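Local coordinates for protein polyketide synthase/nonribosomal peptide synthetase hybrid RzxB (Pseudomonas fluorescens, PDB 5IL6) that probably dehydrates beta-hydroxyacyl intermediates during assembly of the polyketide rhizoxin, through this dehydratase domain of a trans-AT synthase, at residues V249-A254 with F263-F268; Q138-D143 with G272-I277. All coordinates share one frame; numbering follows the deposited sequence.

Contact 1: residues V249-A254 with F263-F268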
# COMPACT_ATOMS: atom_id res chain seq x y z
N VAL A 249 -2.88 11.62 7.39
CA VAL A 249 -1.65 11.19 6.74
C VAL A 249 -0.76 12.41 6.56
O VAL A 249 -1.12 13.35 5.84
CB VAL A 249 -1.92 10.52 5.38
CG1 VAL A 249 -0.62 10.02 4.77
CG2 VAL A 249 -2.91 9.38 5.54
N GLN A 250 0.41 12.39 7.21
CA GLN A 250 1.42 13.41 7.00
C GLN A 250 2.40 12.92 5.95
O GLN A 250 2.93 11.81 6.04
CB GLN A 250 2.17 13.71 8.30
CG GLN A 250 3.10 14.91 8.19
CD GLN A 250 3.87 15.18 9.46
OE1 GLN A 250 3.68 14.52 10.48
NE2 GLN A 250 4.76 16.17 9.40
N ILE A 251 2.65 13.76 4.94
CA ILE A 251 3.46 13.39 3.78
C ILE A 251 4.59 14.40 3.65
O ILE A 251 4.36 15.61 3.73
CB ILE A 251 2.62 13.34 2.50
CG1 ILE A 251 1.45 12.37 2.66
CG2 ILE A 251 3.48 12.94 1.31
CD1 ILE A 251 0.44 12.42 1.54
N ARG A 252 5.81 13.90 3.45
CA ARG A 252 6.98 14.74 3.27
C ARG A 252 7.73 14.29 2.02
O ARG A 252 8.09 13.12 1.90
CB ARG A 252 7.91 14.68 4.49
CG ARG A 252 9.28 15.33 4.26
CD ARG A 252 9.15 16.77 3.77
NE ARG A 252 10.42 17.48 3.76
CZ ARG A 252 11.01 17.97 4.85
NH1 ARG A 252 10.46 17.80 6.04
NH2 ARG A 252 12.16 18.61 4.74
N ARG A 253 7.94 15.22 1.10
CA ARG A 253 8.79 14.95 -0.05
C ARG A 253 10.22 14.67 0.42
O ARG A 253 10.74 15.34 1.31
CB ARG A 253 8.77 16.14 -1.01
CG ARG A 253 9.60 15.97 -2.27
CD ARG A 253 8.76 15.44 -3.42
NE ARG A 253 9.53 15.42 -4.67
CZ ARG A 253 9.39 16.29 -5.66
NH1 ARG A 253 8.51 17.28 -5.58
NH2 ARG A 253 10.15 16.17 -6.75
N ALA A 254 10.84 13.67 -0.20
CA ALA A 254 12.21 13.29 0.12
C ALA A 254 13.08 13.37 -1.12
O ALA A 254 12.58 13.33 -2.25
CB ALA A 254 12.25 11.86 0.69
N PHE A 263 8.95 9.83 -1.16
CA PHE A 263 8.20 10.45 -0.07
C PHE A 263 8.32 9.60 1.18
O PHE A 263 8.52 8.39 1.12
CB PHE A 263 6.72 10.61 -0.42
CG PHE A 263 6.47 11.35 -1.71
CD1 PHE A 263 6.43 10.67 -2.91
CD2 PHE A 263 6.25 12.71 -1.70
CE1 PHE A 263 6.20 11.35 -4.09
CE2 PHE A 263 6.02 13.39 -2.88
CZ PHE A 263 6.00 12.71 -4.08
N ASP A 264 8.17 10.25 2.33
CA ASP A 264 7.92 9.58 3.60
C ASP A 264 6.51 9.90 4.05
O ASP A 264 6.05 11.05 3.92
CB ASP A 264 8.93 9.99 4.68
CG ASP A 264 10.37 9.79 4.25
OD1 ASP A 264 10.73 8.66 3.87
OD2 ASP A 264 11.15 10.77 4.30
N LEU A 265 5.81 8.90 4.59
CA LEU A 265 4.44 9.06 5.03
C LEU A 265 4.29 8.50 6.44
O LEU A 265 4.99 7.57 6.83
CB LEU A 265 3.43 8.36 4.10
CG LEU A 265 3.34 8.84 2.65
CD1 LEU A 265 4.47 8.28 1.80
CD2 LEU A 265 1.98 8.47 2.06
N ALA A 266 3.36 9.08 7.19
CA ALA A 266 3.00 8.58 8.51
C ALA A 266 1.49 8.66 8.65
O ALA A 266 0.89 9.70 8.33
CB ALA A 266 3.70 9.37 9.62
N LEU A 267 0.89 7.58 9.12
CA LEU A 267 -0.56 7.49 9.26
C LEU A 267 -0.92 7.61 10.73
O LEU A 267 -0.35 6.91 11.58
CB LEU A 267 -1.08 6.16 8.70
CG LEU A 267 -1.05 6.02 7.17
CD1 LEU A 267 0.37 6.00 6.62
CD2 LEU A 267 -1.80 4.78 6.73
N PHE A 268 -1.86 8.50 11.03
CA PHE A 268 -2.28 8.77 12.40
C PHE A 268 -3.79 8.63 12.50
O PHE A 268 -4.52 8.88 11.54
CB PHE A 268 -1.87 10.18 12.86
CG PHE A 268 -0.41 10.49 12.66
CD1 PHE A 268 0.05 10.95 11.44
CD2 PHE A 268 0.49 10.33 13.70
CE1 PHE A 268 1.39 11.25 11.25
CE2 PHE A 268 1.83 10.62 13.51
CZ PHE A 268 2.28 11.08 12.29
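The carbonyl O of Asp-264 accepts a hydrogen bond from Arg-252 N at 2.9 Å, nearly straight at the hydrogen (163°), and also receives a longer CH...O contact from Ile-251 CA. Asp-264 N returns a bond to Arg-252 O. Gln-250 and Ala-266 form the second hydrogen-bonded pair, with Gln-250 N 3.0 Å from Ala-266 O. The strands are antiparallel arms of the hairpin 246-254/261-268.

One face of the hairpin is mainly apolar. Val-249 CG1 and Ile-251 CG1 both reach Leu-265 CD2, the latter at 4.0 Å, and Val-249 CG2 lies alongside Leu-267 CG. At the far end Arg-253 CD packs 3.5 Å from Phe-263 CE2. The Arg-253 chain bends at chi2 (94°), and its guanidinium goes on to a salt bridge with Glu-221.

On the other face Gln-250 CB meets the edge of the Phe-268 ring at CE1, 3.9 Å away. The extended Gln-250 chain carries its amide past the ring to bonds with Gln-184 and Asp-143 N. Asp-264 OD2 lies 3.9 Å from Ala-254 CB, while its OD1 accepts a bond from Gln-280 N.

The two faces of this hairpin, part of the hotdog-family dehydratase region, thus differ in chemistry: the Val-249 and Leu-265 side is largely buried hydrocarbon, whereas Gln-250 and Asp-264 send polar ends to neighbouring segments.

Contact 2: residues Q138-D143 with G272-I277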
# COMPACT_ATOMS: atom_id res chain seq x y z
N GLN A 138 9.36 3.19 17.46
CA GLN A 138 9.01 4.48 18.02
C GLN A 138 8.10 5.26 17.08
O GLN A 138 8.30 5.24 15.86
CB GLN A 138 10.28 5.27 18.31
CG GLN A 138 10.22 6.10 19.57
CD GLN A 138 11.57 6.68 19.92
OE1 GLN A 138 12.25 6.20 20.83
NE2 GLN A 138 11.97 7.71 19.19
N ALA A 139 7.09 5.92 17.64
CA ALA A 139 6.12 6.66 16.86
C ALA A 139 6.72 7.86 16.14
O ALA A 139 7.63 8.52 16.65
CB ALA A 139 5.00 7.18 17.77
N ALA A 140 6.21 8.12 14.94
CA ALA A 140 6.39 9.42 14.32
C ALA A 140 5.42 10.39 15.00
O ALA A 140 4.43 9.98 15.61
CB ALA A 140 6.11 9.37 12.82
N TRP A 141 5.73 11.67 14.92
CA TRP A 141 4.93 12.69 15.59
C TRP A 141 4.25 13.55 14.56
O TRP A 141 4.88 13.99 13.59
CB TRP A 141 5.79 13.55 16.52
CG TRP A 141 6.50 12.73 17.52
CD1 TRP A 141 5.93 11.92 18.46
CD2 TRP A 141 7.91 12.61 17.68
NE1 TRP A 141 6.91 11.31 19.21
CE2 TRP A 141 8.13 11.72 18.75
CE3 TRP A 141 9.01 13.17 17.03
CZ2 TRP A 141 9.41 11.37 19.18
CZ3 TRP A 141 10.28 12.83 17.46
CH2 TRP A 141 10.47 11.94 18.53
N LEU A 142 2.95 13.76 14.73
CA LEU A 142 2.25 14.64 13.82
C LEU A 142 2.88 16.01 14.02
O LEU A 142 2.74 16.63 15.07
CB LEU A 142 0.75 14.62 14.12
CG LEU A 142 -0.20 15.35 13.18
CD1 LEU A 142 0.09 14.99 11.73
CD2 LEU A 142 -1.64 14.97 13.52
N ASP A 143 3.55 16.50 12.98
CA ASP A 143 4.38 17.70 13.04
C ASP A 143 3.81 18.84 12.23
O ASP A 143 4.49 19.86 12.05
CB ASP A 143 5.78 17.40 12.51
CG ASP A 143 6.79 17.07 13.59
OD1 ASP A 143 6.42 16.38 14.56
OD2 ASP A 143 7.95 17.50 13.44
N GLY A 272 -4.27 11.70 16.64
CA GLY A 272 -2.86 11.99 16.46
C GLY A 272 -1.91 10.86 16.83
O GLY A 272 -0.69 11.08 16.84
N GLN A 273 -2.43 9.68 17.15
CA GLN A 273 -1.58 8.52 17.44
C GLN A 273 -1.04 7.95 16.14
O GLN A 273 -1.79 7.71 15.19
CB GLN A 273 -2.37 7.44 18.17
CG GLN A 273 -3.12 7.91 19.40
CD GLN A 273 -2.28 7.83 20.66
OE1 GLN A 273 -1.40 6.98 20.78
NE2 GLN A 273 -2.56 8.72 21.61
N CYS A 274 0.27 7.70 16.10
CA CYS A 274 0.86 7.08 14.92
C CYS A 274 0.50 5.60 14.86
O CYS A 274 0.75 4.85 15.81
CB CYS A 274 2.38 7.24 14.93
SG CYS A 274 3.12 6.64 13.40
N CYS A 275 -0.09 5.19 13.74
CA CYS A 275 -0.46 3.79 13.53
C CYS A 275 0.40 3.09 12.50
O CYS A 275 0.56 1.87 12.58
CB CYS A 275 -1.93 3.70 13.09
SG CYS A 275 -3.10 4.25 14.35
N ALA A 276 0.96 3.81 11.53
CA ALA A 276 1.81 3.19 10.52
C ALA A 276 2.75 4.24 9.94
O ALA A 276 2.43 5.43 9.91
CB ALA A 276 0.98 2.55 9.41
N ILE A 277 3.90 3.77 9.47
CA ILE A 277 4.94 4.63 8.91
C ILE A 277 5.42 4.01 7.61
O ILE A 277 5.68 2.80 7.55
CB ILE A 277 6.12 4.82 9.88
CG1 ILE A 277 5.65 5.51 11.16
CG2 ILE A 277 7.24 5.61 9.22
CD1 ILE A 277 6.69 5.52 12.26
O HOH W 1 1.51 12.70 16.66
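The irregular segment 138-143 passes over the start of strand 274-284 with the two end-to-end directions 124° apart, and the nearest CA atoms are those of Ala-139 and Cys-274, 5.6 Å apart. No direct hydrogen bond joins the two segments. A single water bridges the gap instead. It accepts from Leu-142 N at 2.6 Å and donates to Gly-272 O at 2.7 Å.

Cys-274 is the central side chain. Its CB lies 3.9 Å from Ala-139 CB and 3.5 Å from the carbonyl O of Ala-140. With SG anti to the backbone N (chi1 -174°), the sulfur is carried toward Ala-140 and comes 4.1 Å from Ala-140 CB.

Ile-277 reaches the same alanine with the tip of its longer branch. Its CD1 is 3.9 Å from Ala-140 CB and also packs against Ala-140 N. Ala-140 is therefore touched by both a sulfur and a methyl group. Its amide N is buried here and has no hydrogen-bonding partner in the model, which is probably unfavourable.

At the other end Leu-142 CD2 approaches Gly-272 CA loosely, at 4.4 Å. Gly-272 has a positive phi (95°), a backbone shape that suits glycine.

Cys-275 and Ala-276 both face Leu-267, which makes a classic beta bulge at the beginning of strand 274-284. The 138-143 loop follows strand 124-135 and leads toward strand 150-152. On its way it also covers strand 261-268, where Ala-140 touches Ala-266 and Leu-142 touches Phe-268, and it reaches strand 246-254, where Leu-142 touches Gln-248 and Gln-250.

The centres of contacts 1 and 2 are 10 Å apart, on the same side of the chain's centre. Strands 246-254, 261-268 and 274-284 follow one another in sequence and lie side by side, antiparallel. Contact 1 pairs the first two, while contact 2 sets a distant loop on the start of the third. Along the chain, contact 1 is nested inside the loop closed by contact 2. Two backbone bonds join them directly: Leu-267 N probably donates to Ala-276 O, and Cys-275 N to Leu-267 O. Phe-268 CE2 also packs against Ala-140 O. The loop between strands 124-135 and 150-152 is thereby fastened across the strands of the later hotdog-family region.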